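Local coordinates for alpha-galactosidase (Thermus thermophilus, PDB 6LCJ), which probably hydrolyses terminal alpha-linked galactose from oligosaccharides, as a thermostable family GH36 glycosidase that assembles into a hexamer, at residues Arg354-Asp358 / Ser386-Arg390; Phe46-Gln51 / His389-Leu393; His398-Val404 / Thr428-Ser434; Ser91-Ala95 / Leu105-Leu109. All blocks are in the same frame, centred on the assembly; numbering follows the deposited sequence.

Contact 1 (Arg354-Asp358 / Ser386-Arg390); sequences RVGPD and STLHR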
loop_
_atom_site.group_PDB
_atom_site.type_symbol
_atom_site.label_atom_id
_atom_site.label_comp_id
_atom_site.label_asym_id
_atom_site.label_seq_id
_atom_site.Cartn_x
_atom_site.Cartn_y
_atom_site.Cartn_z
ATOM N N ARG E 354 -5.801 -40.190 18.375
ATOM C CA ARG E 354 -5.557 -38.991 19.169
ATOM C C ARG E 354 -6.547 -37.907 18.766
ATOM O O ARG E 354 -6.760 -37.668 17.577
ATOM C CB ARG E 354 -4.118 -38.515 18.980
ATOM C CG ARG E 354 -3.076 -39.404 19.682
ATOM C CD ARG E 354 -2.737 -38.894 21.085
ATOM N NE ARG E 354 -2.585 -37.454 21.046
ATOM C CZ ARG E 354 -1.439 -36.821 20.808
ATOM N NH1 ARG E 354 -0.305 -37.497 20.638
ATOM N NH2 ARG E 354 -1.428 -35.494 20.749
ATOM N N VAL E 355 -7.181 -37.274 19.758
ATOM C CA VAL E 355 -8.231 -36.288 19.526
ATOM C C VAL E 355 -7.853 -34.895 20.009
ATOM O O VAL E 355 -8.682 -33.987 19.942
ATOM C CB VAL E 355 -9.567 -36.716 20.171
ATOM C CG1 VAL E 355 -10.159 -37.906 19.451
ATOM C CG2 VAL E 355 -9.343 -37.025 21.629
ATOM N N GLY E 356 -6.640 -34.695 20.494
ATOM C CA GLY E 356 -6.210 -33.372 20.869
ATOM C C GLY E 356 -4.736 -33.116 20.626
ATOM O O GLY E 356 -3.941 -34.027 20.349
ATOM N N PRO E 357 -4.350 -31.842 20.731
ATOM C CA PRO E 357 -2.930 -31.489 20.794
ATOM C C PRO E 357 -2.167 -32.342 21.783
ATOM O O PRO E 357 -2.740 -32.921 22.713
ATOM C CB PRO E 357 -2.955 -30.026 21.250
ATOM C CG PRO E 357 -4.283 -29.520 20.841
ATOM C CD PRO E 357 -5.225 -30.675 20.959
ATOM N N ASP E 358 -0.863 -32.437 21.570
ATOM C CA ASP E 358 0.015 -33.071 22.538
ATOM C C ASP E 358 -0.194 -32.488 23.929
ATOM O O ASP E 358 -0.311 -31.269 24.109
ATOM C CB ASP E 358 1.469 -32.860 22.128
ATOM C CG ASP E 358 1.858 -33.672 20.939
ATOM O OD1 ASP E 358 1.008 -34.452 20.421
ATOM O OD2 ASP E 358 3.031 -33.527 20.532
ATOM N N SER E 386 -9.597 -29.790 23.250
ATOM C CA SER E 386 -10.059 -30.453 22.033
ATOM C C SER E 386 -10.578 -31.856 22.320
ATOM O O SER E 386 -11.581 -32.281 21.733
ATOM C CB SER E 386 -8.935 -30.497 20.995
ATOM O OG SER E 386 -8.761 -29.218 20.399
ATOM N N THR E 387 -9.897 -32.588 23.206
ATOM C CA THR E 387 -10.345 -33.921 23.596
ATOM C C THR E 387 -11.755 -33.885 24.174
ATOM O O THR E 387 -12.617 -34.687 23.793
ATOM C CB THR E 387 -9.370 -34.501 24.615
ATOM O OG1 THR E 387 -8.096 -34.675 24.000
ATOM C CG2 THR E 387 -9.880 -35.835 25.170
ATOM N N LEU E 388 -12.013 -32.952 25.090
ATOM C CA LEU E 388 -13.334 -32.862 25.697
ATOM C C LEU E 388 -14.448 -32.736 24.662
ATOM O O LEU E 388 -15.582 -33.159 24.922
ATOM C CB LEU E 388 -13.387 -31.680 26.664
ATOM C CG LEU E 388 -12.810 -31.952 28.048
ATOM C CD1 LEU E 388 -12.469 -30.660 28.773
ATOM C CD2 LEU E 388 -13.781 -32.807 28.850
ATOM N N HIS E 389 -14.164 -32.175 23.486
ATOM C CA HIS E 389 -15.201 -31.990 22.476
ATOM C C HIS E 389 -15.191 -33.082 21.424
ATOM O O HIS E 389 -15.896 -32.967 20.417
ATOM C CB HIS E 389 -15.067 -30.630 21.800
ATOM C CG HIS E 389 -15.246 -29.479 22.734
ATOM N ND1 HIS E 389 -14.232 -29.016 23.546
ATOM C CD2 HIS E 389 -16.324 -28.711 23.000
ATOM C CE1 HIS E 389 -14.674 -28.001 24.263
ATOM N NE2 HIS E 389 -15.941 -27.795 23.951
ATOM N N ARG E 390 -14.410 -34.138 21.629
ATOM C CA ARG E 390 -14.384 -35.252 20.699
ATOM C C ARG E 390 -14.680 -36.584 21.376
ATOM O O ARG E 390 -14.446 -37.639 20.770
ATOM C CB ARG E 390 -13.034 -35.286 19.974
ATOM C CG ARG E 390 -12.916 -34.211 18.910
ATOM C CD ARG E 390 -11.526 -34.157 18.311
ATOM N NE ARG E 390 -11.500 -33.402 17.062
ATOM C CZ ARG E 390 -10.428 -32.757 16.616
ATOM N NH1 ARG E 390 -9.305 -32.788 17.325
ATOM N NH2 ARG E 390 -10.469 -32.090 15.465
#
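The guanidinium group of Arg390 meets Val355 at its edge: the carbonyl O of Val355 lies practically in the guanidinium plane, 2.9 Å from Arg390 NH1, and the N-H points at it almost straight (162°). The carbonyl is used less conventionally, for NH1 comes from well above its plane, 57° out, and not along a lone pair. This is a join within the TIM barrel, between the loop at the C-terminal end of strand 352-354, the end where the active sites of such barrels lie, and the end of helix 380-388 with the turn that follows it. A second guanidinium group braces the loop from within: Arg354 NH2 takes Asp358 OD1 at its edge, 2.7 Å away and on the anti lone pair, in a salt bridge, and also reaches Gly356 O at 2.9 Å. Alongside the polar bond the side chains of Val355 and Arg390 slide past each other in opposite directions, with Val355 CB 3.7 Å from Arg390 CD. An alanine in place of Arg390 would probably leave the buried Val355 O without this donor and open a gap beside the valine's branches. On the helix, Thr387 crosses Val355 at about a right angle, its OG1 3.6 Å from Val355 CG2 while that hydroxyl also bonds to Ala383 O. Gly356 suits its place because a beta carbon there would run into Thr387 OG1. Ser386 turns OG to Ser54 O and Ala56 N, and its CB rests 3.7 Å from Pro357 CD.

Contact 2 (Phe46-Gln51 / His389-Leu393); sequences FRHGWQ and HRLWL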
loop_
_atom_site.group_PDB
_atom_site.type_symbol
_atom_site.label_atom_id
_atom_site.label_comp_id
_atom_site.label_asym_id
_atom_site.label_seq_id
_atom_site.Cartn_x
_atom_site.Cartn_y
_atom_site.Cartn_z
ATOM N N PHE E 46 -20.359 -24.964 16.849
ATOM C CA PHE E 46 -19.395 -26.016 17.143
ATOM C C PHE E 46 -18.360 -26.072 16.017
ATOM O O PHE E 46 -18.666 -26.454 14.874
ATOM C CB PHE E 46 -20.067 -27.368 17.327
ATOM C CG PHE E 46 -19.084 -28.474 17.583
ATOM C CD1 PHE E 46 -18.316 -28.472 18.731
ATOM C CD2 PHE E 46 -18.897 -29.494 16.660
ATOM C CE1 PHE E 46 -17.389 -29.483 18.969
ATOM C CE2 PHE E 46 -17.988 -30.507 16.897
ATOM C CZ PHE E 46 -17.233 -30.503 18.054
ATOM N N ARG E 47 -17.134 -25.709 16.350
ATOM C CA ARG E 47 -16.058 -25.597 15.386
ATOM C C ARG E 47 -15.220 -26.863 15.505
ATOM O O ARG E 47 -14.421 -27.000 16.434
ATOM C CB ARG E 47 -15.253 -24.331 15.661
ATOM C CG ARG E 47 -14.307 -23.938 14.543
ATOM C CD ARG E 47 -12.929 -24.542 14.735
ATOM N NE ARG E 47 -12.042 -24.140 13.653
ATOM C CZ ARG E 47 -10.843 -24.663 13.436
ATOM N NH1 ARG E 47 -10.379 -25.613 14.234
ATOM N NH2 ARG E 47 -10.098 -24.232 12.421
ATOM N N HIS E 48 -15.418 -27.802 14.580
ATOM C CA HIS E 48 -14.659 -29.051 14.582
ATOM C C HIS E 48 -13.436 -28.953 13.663
ATOM O O HIS E 48 -13.567 -28.904 12.434
ATOM C CB HIS E 48 -15.524 -30.229 14.168
ATOM C CG HIS E 48 -14.812 -31.527 14.349
ATOM N ND1 HIS E 48 -14.432 -32.327 13.293
ATOM C CD2 HIS E 48 -14.307 -32.107 15.465
ATOM C CE1 HIS E 48 -13.762 -33.367 13.756
ATOM N NE2 HIS E 48 -13.674 -33.260 15.072
ATOM N N GLY E 49 -12.246 -28.962 14.256
ATOM C CA GLY E 49 -11.021 -28.931 13.476
ATOM C C GLY E 49 -10.766 -30.224 12.712
ATOM O O GLY E 49 -11.361 -31.279 12.957
ATOM N N TRP E 50 -9.824 -30.129 11.774
ATOM C CA TRP E 50 -9.632 -31.185 10.782
ATOM C C TRP E 50 -8.973 -32.426 11.369
ATOM O O TRP E 50 -9.403 -33.549 11.091
ATOM C CB TRP E 50 -8.784 -30.662 9.637
ATOM C CG TRP E 50 -8.628 -31.622 8.499
ATOM C CD1 TRP E 50 -9.590 -32.428 7.958
ATOM C CD2 TRP E 50 -7.435 -31.859 7.751
ATOM N NE1 TRP E 50 -9.067 -33.149 6.916
ATOM C CE2 TRP E 50 -7.748 -32.815 6.762
ATOM C CE3 TRP E 50 -6.130 -31.338 7.808
ATOM C CZ2 TRP E 50 -6.805 -33.273 5.843
ATOM C CZ3 TRP E 50 -5.194 -31.783 6.896
ATOM C CH2 TRP E 50 -5.533 -32.743 5.921
ATOM N N GLN E 51 -7.891 -32.250 12.123
ATOM C CA GLN E 51 -7.059 -33.367 12.537
ATOM C C GLN E 51 -6.885 -33.375 14.060
ATOM O O GLN E 51 -7.416 -32.526 14.786
ATOM C CB GLN E 51 -5.703 -33.341 11.796
ATOM C CG GLN E 51 -4.978 -32.013 11.827
ATOM C CD GLN E 51 -3.540 -32.141 12.300
ATOM O OE1 GLN E 51 -3.254 -32.889 13.240
ATOM N NE2 GLN E 51 -2.625 -31.402 11.658
ATOM N N HIS E 389 -14.164 -32.175 23.486
ATOM C CA HIS E 389 -15.201 -31.990 22.476
ATOM C C HIS E 389 -15.191 -33.082 21.424
ATOM O O HIS E 389 -15.896 -32.967 20.417
ATOM C CB HIS E 389 -15.067 -30.630 21.800
ATOM C CG HIS E 389 -15.246 -29.479 22.734
ATOM N ND1 HIS E 389 -14.232 -29.016 23.546
ATOM C CD2 HIS E 389 -16.324 -28.711 23.000
ATOM C CE1 HIS E 389 -14.674 -28.001 24.263
ATOM N NE2 HIS E 389 -15.941 -27.795 23.951
ATOM N N ARG E 390 -14.410 -34.138 21.629
ATOM C CA ARG E 390 -14.384 -35.252 20.699
ATOM C C ARG E 390 -14.680 -36.584 21.376
ATOM O O ARG E 390 -14.446 -37.639 20.770
ATOM C CB ARG E 390 -13.034 -35.286 19.974
ATOM C CG ARG E 390 -12.916 -34.211 18.910
ATOM C CD ARG E 390 -11.526 -34.157 18.311
ATOM N NE ARG E 390 -11.500 -33.402 17.062
ATOM C CZ ARG E 390 -10.428 -32.757 16.616
ATOM N NH1 ARG E 390 -9.305 -32.788 17.325
ATOM N NH2 ARG E 390 -10.469 -32.090 15.465
ATOM N N LEU E 391 -15.202 -36.566 22.611
ATOM C CA LEU E 391 -15.419 -37.817 23.331
ATOM C C LEU E 391 -16.549 -38.642 22.726
ATOM O O LEU E 391 -16.551 -39.864 22.894
ATOM C CB LEU E 391 -15.683 -37.537 24.805
ATOM C CG LEU E 391 -14.488 -36.962 25.571
ATOM C CD1 LEU E 391 -14.886 -36.548 26.954
ATOM C CD2 LEU E 391 -13.367 -37.989 25.631
ATOM N N TRP E 392 -17.469 -38.010 21.981
ATOM C CA TRP E 392 -18.521 -38.735 21.274
ATOM C C TRP E 392 -17.962 -39.750 20.286
ATOM O O TRP E 392 -18.689 -40.651 19.868
ATOM C CB TRP E 392 -19.457 -37.762 20.542
ATOM C CG TRP E 392 -18.751 -36.689 19.767
ATOM C CD1 TRP E 392 -18.210 -35.544 20.261
ATOM C CD2 TRP E 392 -18.506 -36.667 18.349
ATOM N NE1 TRP E 392 -17.629 -34.813 19.249
ATOM C CE2 TRP E 392 -17.805 -35.478 18.065
ATOM C CE3 TRP E 392 -18.809 -37.536 17.299
ATOM C CZ2 TRP E 392 -17.404 -35.141 16.781
ATOM C CZ3 TRP E 392 -18.415 -37.204 16.036
ATOM C CH2 TRP E 392 -17.715 -36.016 15.778
ATOM N N LEU E 393 -16.695 -39.644 19.911
ATOM C CA LEU E 393 -16.093 -40.645 19.039
ATOM C C LEU E 393 -15.769 -41.957 19.741
ATOM O O LEU E 393 -15.241 -42.861 19.090
ATOM C CB LEU E 393 -14.820 -40.095 18.401
ATOM C CG LEU E 393 -15.200 -39.001 17.421
ATOM C CD1 LEU E 393 -13.973 -38.181 17.091
ATOM C CD2 LEU E 393 -15.852 -39.606 16.183
#
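His48 and Arg390 cross at about a right angle, the imidazole and guanidinium planes 83° apart. Arg390 NE points its N-H at His48 NE2 (3.0 Å, 166°), which lies in the guanidinium plane; seen from the histidine, the donor stands tilted out of the ring plane. Along the same edge Arg390 NH2 reaches Gly49 O at 2.8 Å, a weak bond because it is strongly bent. Gln51 O sits obliquely to the guanidinium and is shared weakly by NH1 and NH2, each 3.2 Å away. The long, extended arginine thus carries its flat end from the loop after helix 380-388 of the barrel into the turn where strand 44-48 leaves the N-terminal beta domain. Glycine suits position 49, since a beta carbon would be crowded by Arg47 NH1.

A second, apolar meeting lies beside this one. Phe46 and His389 pass in opposite directions, and with Phe46 CG trans to its backbone N (chi1 178°) the ring presents its edge to the histidine, CE1 being 3.8 Å from His389 CB. Phe46 CZ also approaches His389 O, which accepts from Trp392 NE1 at 2.8 Å; Phe144 meets Phe46 edge-to-face.

Because His48 NE2 accepts from arginine while ND1 is bonded to Ser91 O, the ring is probably neutral with its proton on ND1. With Val355 O also bonded to NH1, the buried arginine charge is met by carbonyl oxygens and a histidine nitrogen, dipoles that would be expected to stabilise it without a carboxylate in this contact.

Contact 3 (His398-Val404 / Thr428-Ser434); sequences HVDPDVV and TGFKATS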
loop_
_atom_site.group_PDB
_atom_site.type_symbol
_atom_site.label_atom_id
_atom_site.label_comp_id
_atom_site.label_asym_id
_atom_site.label_seq_id
_atom_site.Cartn_x
_atom_site.Cartn_y
_atom_site.Cartn_z
ATOM N N HIS E 398 -11.068 -46.245 19.835
ATOM C CA HIS E 398 -10.447 -45.924 21.108
ATOM C C HIS E 398 -9.942 -44.489 21.068
ATOM O O HIS E 398 -9.051 -44.153 20.277
ATOM C CB HIS E 398 -9.306 -46.885 21.409
ATOM C CG HIS E 398 -9.756 -48.298 21.566
ATOM N ND1 HIS E 398 -8.898 -49.373 21.455
ATOM C CD2 HIS E 398 -10.989 -48.814 21.795
ATOM C CE1 HIS E 398 -9.585 -50.489 21.627
ATOM N NE2 HIS E 398 -10.852 -50.178 21.840
ATOM N N VAL E 399 -10.510 -43.646 21.926
ATOM C CA VAL E 399 -10.183 -42.229 21.946
ATOM C C VAL E 399 -8.987 -42.019 22.865
ATOM O O VAL E 399 -9.055 -42.295 24.069
ATOM C CB VAL E 399 -11.389 -41.401 22.397
ATOM C CG1 VAL E 399 -10.957 -39.978 22.703
ATOM C CG2 VAL E 399 -12.457 -41.446 21.319
ATOM N N ASP E 400 -7.882 -41.554 22.290
ATOM C CA ASP E 400 -6.659 -41.351 23.046
ATOM C C ASP E 400 -6.558 -39.905 23.516
ATOM O O ASP E 400 -6.420 -39.008 22.677
ATOM C CB ASP E 400 -5.462 -41.716 22.183
ATOM C CG ASP E 400 -4.148 -41.596 22.927
ATOM O OD1 ASP E 400 -4.179 -41.349 24.166
ATOM O OD2 ASP E 400 -3.083 -41.769 22.272
ATOM N N PRO E 401 -6.597 -39.621 24.820
ATOM C CA PRO E 401 -6.496 -38.228 25.279
ATOM C C PRO E 401 -5.061 -37.762 25.453
ATOM O O PRO E 401 -4.850 -36.621 25.882
ATOM C CB PRO E 401 -7.231 -38.258 26.635
ATOM C CG PRO E 401 -6.882 -39.620 27.181
ATOM C CD PRO E 401 -6.636 -40.557 25.961
ATOM N N ASP E 402 -4.105 -38.632 25.103
ATOM C CA ASP E 402 -2.660 -38.505 25.295
ATOM C C ASP E 402 -2.284 -38.890 26.725
ATOM O O ASP E 402 -3.153 -39.257 27.522
ATOM C CB ASP E 402 -2.144 -37.116 24.914
ATOM C CG ASP E 402 -0.777 -37.182 24.292
ATOM O OD1 ASP E 402 -0.183 -38.276 24.355
ATOM O OD2 ASP E 402 -0.281 -36.158 23.766
ATOM N N VAL E 403 -0.991 -38.865 27.051
ATOM C CA VAL E 403 -0.516 -39.539 28.263
ATOM C C VAL E 403 -0.961 -38.831 29.540
ATOM O O VAL E 403 -1.409 -37.676 29.522
ATOM C CB VAL E 403 1.020 -39.698 28.243
ATOM C CG1 VAL E 403 1.460 -40.316 26.940
ATOM C CG2 VAL E 403 1.696 -38.353 28.476
ATOM N N VAL E 404 -0.839 -39.542 30.656
ATOM C CA VAL E 404 -1.139 -39.035 31.989
ATOM C C VAL E 404 0.182 -38.858 32.714
ATOM O O VAL E 404 1.033 -39.753 32.685
ATOM C CB VAL E 404 -2.055 -39.999 32.766
ATOM C CG1 VAL E 404 -2.521 -39.368 34.067
ATOM C CG2 VAL E 404 -3.227 -40.415 31.912
ATOM N N THR E 428 -12.190 -42.471 28.927
ATOM C CA THR E 428 -11.993 -43.131 27.644
ATOM C C THR E 428 -11.523 -44.569 27.801
ATOM O O THR E 428 -11.685 -45.361 26.866
ATOM C CB THR E 428 -10.962 -42.379 26.785
ATOM O OG1 THR E 428 -9.705 -42.342 27.468
ATOM C CG2 THR E 428 -11.411 -40.952 26.475
ATOM N N GLY E 429 -10.924 -44.910 28.946
ATOM C CA GLY E 429 -10.263 -46.186 29.116
ATOM C C GLY E 429 -8.914 -46.323 28.445
ATOM O O GLY E 429 -8.345 -47.414 28.471
ATOM N N PHE E 430 -8.379 -45.253 27.834
ATOM C CA PHE E 430 -7.089 -45.282 27.145
ATOM C C PHE E 430 -6.028 -44.784 28.118
ATOM O O PHE E 430 -5.903 -43.580 28.356
ATOM C CB PHE E 430 -7.133 -44.431 25.876
ATOM C CG PHE E 430 -6.050 -44.760 24.885
ATOM C CD1 PHE E 430 -4.722 -44.500 25.172
ATOM C CD2 PHE E 430 -6.361 -45.330 23.652
ATOM C CE1 PHE E 430 -3.709 -44.807 24.247
ATOM C CE2 PHE E 430 -5.367 -45.633 22.721
ATOM C CZ PHE E 430 -4.038 -45.375 23.015
ATOM N N LYS E 431 -5.245 -45.705 28.663
ATOM C CA LYS E 431 -4.332 -45.415 29.762
ATOM C C LYS E 431 -2.899 -45.528 29.275
ATOM O O LYS E 431 -2.484 -46.584 28.780
ATOM C CB LYS E 431 -4.584 -46.361 30.938
ATOM C CG LYS E 431 -5.976 -46.189 31.532
ATOM C CD LYS E 431 -6.385 -47.361 32.356
ATOM C CE LYS E 431 -7.075 -46.885 33.603
ATOM N NZ LYS E 431 -7.479 -47.999 34.460
ATOM N N ALA E 432 -2.152 -44.437 29.406
ATOM C CA ALA E 432 -0.778 -44.386 28.941
ATOM C C ALA E 432 -0.008 -43.371 29.772
ATOM O O ALA E 432 -0.586 -42.429 30.310
ATOM C CB ALA E 432 -0.703 -44.027 27.454
ATOM N N THR E 433 1.303 -43.578 29.882
ATOM C CA THR E 433 2.168 -42.594 30.504
ATOM C C THR E 433 3.559 -42.693 29.904
ATOM O O THR E 433 3.931 -43.694 29.275
ATOM C CB THR E 433 2.256 -42.752 32.037
ATOM O OG1 THR E 433 3.116 -41.729 32.573
ATOM C CG2 THR E 433 2.832 -44.099 32.409
ATOM N N SER E 434 4.322 -41.623 30.115
ATOM C CA SER E 434 5.726 -41.568 29.760
ATOM C C SER E 434 6.637 -41.515 30.976
ATOM O O SER E 434 7.856 -41.460 30.806
ATOM C CB SER E 434 6.002 -40.357 28.863
ATOM O OG SER E 434 5.566 -40.578 27.531
HETATM O O HOH W 1 -12.207 -44.918 23.829
HETATM O O HOH W 2 -3.830 -41.721 28.756
HETATM O O HOH W 3 3.843 -38.802 31.110
#
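Asp400 and Phe430 both hold CG trans to the backbone N (chi1 -177° and -160°), which lays the carboxylate over one face of the phenyl ring with the planes 14° apart. Asp400 CB stands almost on the ring normal, 3.8 Å from the Phe430 centroid, a CH-pi contact, and CG lies over the rim. Asp400 OD1 is meanwhile taken by Asp402 N, from above the carboxylate plane, in an Asx turn that fixes the group. With Phe430 cut back to an alanine, Asp400 CB and its carboxylate would probably lose the ring face they lie on, and a gap would open beside His398 CB. Further along, Val404 N donates to Ala432 O at 2.9 Å, and Thr433 OG1 gives its proton to Val404 O, also at 2.9 Å, nearly along the C=O axis. Water completes the seam where the two segments do not bond directly: one molecule bridges Val399 N and Thr428 O, another donates to both Asp402 O and Phe430 O. Thr428 OG1 makes an ST turn with Phe430 N and also bonds to Leu424 O of helix 415-428, which Gly429 ends with its positive phi.

Strands 398-400 and 431-433 are the seventh and eighth of the TIM barrel, and this partly water-mediated seam closes it. Strand 398-400 bonds on to 352-354 and strand 431-433 to 161-164, while Val404 packs on helices 415-428 and 442-453.

Contact 4 (Ser91-Ala95 / Leu105-Leu109); sequences SGVGA and LLGAL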
loop_
_atom_site.group_PDB
_atom_site.type_symbol
_atom_site.label_atom_id
_atom_site.label_comp_id
_atom_site.label_asym_id
_atom_site.label_seq_id
_atom_site.Cartn_x
_atom_site.Cartn_y
_atom_site.Cartn_z
ATOM N N SER E 91 -14.591 -28.905 10.048
ATOM C CA SER E 91 -14.415 -30.102 9.236
ATOM C C SER E 91 -15.478 -31.146 9.554
ATOM O O SER E 91 -15.653 -31.535 10.716
ATOM C CB SER E 91 -13.033 -30.714 9.440
ATOM O OG SER E 91 -13.043 -32.060 8.980
ATOM N N GLY E 92 -16.171 -31.607 8.511
ATOM C CA GLY E 92 -17.032 -32.768 8.604
ATOM C C GLY E 92 -18.347 -32.541 9.316
ATOM O O GLY E 92 -19.395 -32.944 8.801
ATOM N N VAL E 93 -18.325 -31.902 10.492
ATOM C CA VAL E 93 -19.535 -31.695 11.279
ATOM C C VAL E 93 -19.524 -30.295 11.893
ATOM O O VAL E 93 -18.473 -29.734 12.209
ATOM C CB VAL E 93 -19.696 -32.777 12.378
ATOM C CG1 VAL E 93 -18.455 -32.829 13.246
ATOM C CG2 VAL E 93 -20.958 -32.528 13.245
ATOM N N GLY E 94 -20.720 -29.728 12.043
ATOM C CA GLY E 94 -20.885 -28.474 12.741
ATOM C C GLY E 94 -22.180 -28.503 13.524
ATOM O O GLY E 94 -23.011 -29.405 13.360
ATOM N N ALA E 95 -22.332 -27.515 14.398
ATOM C CA ALA E 95 -23.560 -27.437 15.169
ATOM C C ALA E 95 -23.767 -26.012 15.644
ATOM O O ALA E 95 -22.809 -25.265 15.862
ATOM C CB ALA E 95 -23.555 -28.408 16.359
ATOM N N LEU E 105 -27.351 -30.020 14.793
ATOM C CA LEU E 105 -26.153 -30.670 14.280
ATOM C C LEU E 105 -26.314 -31.000 12.806
ATOM O O LEU E 105 -27.336 -31.559 12.398
ATOM C CB LEU E 105 -25.845 -31.955 15.057
ATOM C CG LEU E 105 -24.583 -32.746 14.712
ATOM C CD1 LEU E 105 -24.019 -33.449 15.944
ATOM C CD2 LEU E 105 -24.836 -33.764 13.586
ATOM N N LEU E 106 -25.287 -30.678 12.024
ATOM C CA LEU E 106 -25.178 -31.063 10.623
ATOM C C LEU E 106 -23.833 -31.753 10.442
ATOM O O LEU E 106 -22.786 -31.114 10.583
ATOM C CB LEU E 106 -25.290 -29.840 9.711
ATOM C CG LEU E 106 -25.075 -30.129 8.228
ATOM C CD1 LEU E 106 -26.338 -30.778 7.641
ATOM C CD2 LEU E 106 -24.656 -28.871 7.460
ATOM N N GLY E 107 -23.857 -33.046 10.115
ATOM C CA GLY E 107 -22.631 -33.813 9.984
ATOM C C GLY E 107 -22.525 -34.664 8.732
ATOM O O GLY E 107 -23.460 -35.379 8.372
ATOM N N ALA E 108 -21.379 -34.610 8.063
ATOM C CA ALA E 108 -21.176 -35.408 6.864
ATOM C C ALA E 108 -21.104 -36.900 7.180
ATOM O O ALA E 108 -20.512 -37.321 8.177
ATOM C CB ALA E 108 -19.897 -34.980 6.162
ATOM N N LEU E 109 -21.705 -37.702 6.311
ATOM C CA LEU E 109 -21.606 -39.151 6.384
ATOM C C LEU E 109 -20.595 -39.722 5.395
ATOM O O LEU E 109 -20.375 -40.932 5.399
ATOM C CB LEU E 109 -22.985 -39.783 6.155
ATOM C CG LEU E 109 -23.990 -39.434 7.256
ATOM C CD1 LEU E 109 -25.321 -40.124 7.036
ATOM C CD2 LEU E 109 -23.429 -39.791 8.625
#
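Backbone hydrogen bonds hold Gly92-Ala95 to Leu105-Ala108 as an antiparallel beta hairpin. Gly94 and Leu106 form a hydrogen-bonded pair, Gly94 N to Leu106 O and Leu106 N to Gly94 O both at 2.9 Å, and Ala108 N reaches Gly92 O at 2.7 Å. Within the first segment Ser91 O accepts from Val93 N across Gly92, a classic gamma turn whose positive phi a glycine tolerates easily. CA-H...O contacts fill in between these bonds, such as Val93 CA to Leu106 O at 3.4 Å.

Apolar packing occupies one face. Val93 CG2, held trans to the backbone N, lies 3.9 Å from Leu105 CG and equally far from Gly107 CA. Glycine fits position 107 because a beta carbon would press on that methyl group. Ala95 CB meets Leu105 CB at 4.4 Å within a non-hydrogen-bonded pair.

Strand 44-48 adjoins strand 93-97, and strand 132-137 adjoins 102-108 in the antiparallel sheet. Helix 140-149 covers the face of Val93 and Leu105 through Tyr147, Val143 and Phe144, whereas Leu106 projects from the other face onto Leu29 and Trp133.

Overall arrangement
Contacts 1 and 2 share Arg390, and their centres are 7 Å apart: one guanidinium group ties the loop after barrel strand 352-354 to the beta domain. Contact 4 continues that line, since strands 44-48 and 93-97 are neighbours and Phe46 N probably bonds to Ala95 O (2.7 Å). Contact 3, centred 11 Å from contact 1, touches it where Val355 CG2 meets Val399 CG1 at 3.5 Å and through a long, weak ion pair of Arg354 with Asp402. Contacts 3 and 4 lie about 26 Å apart between centres. Contacts 1 and 3 involve loops at the C-terminal ends of barrel strands, consistent with nearness to the active site of a TIM-barrel glycosidase.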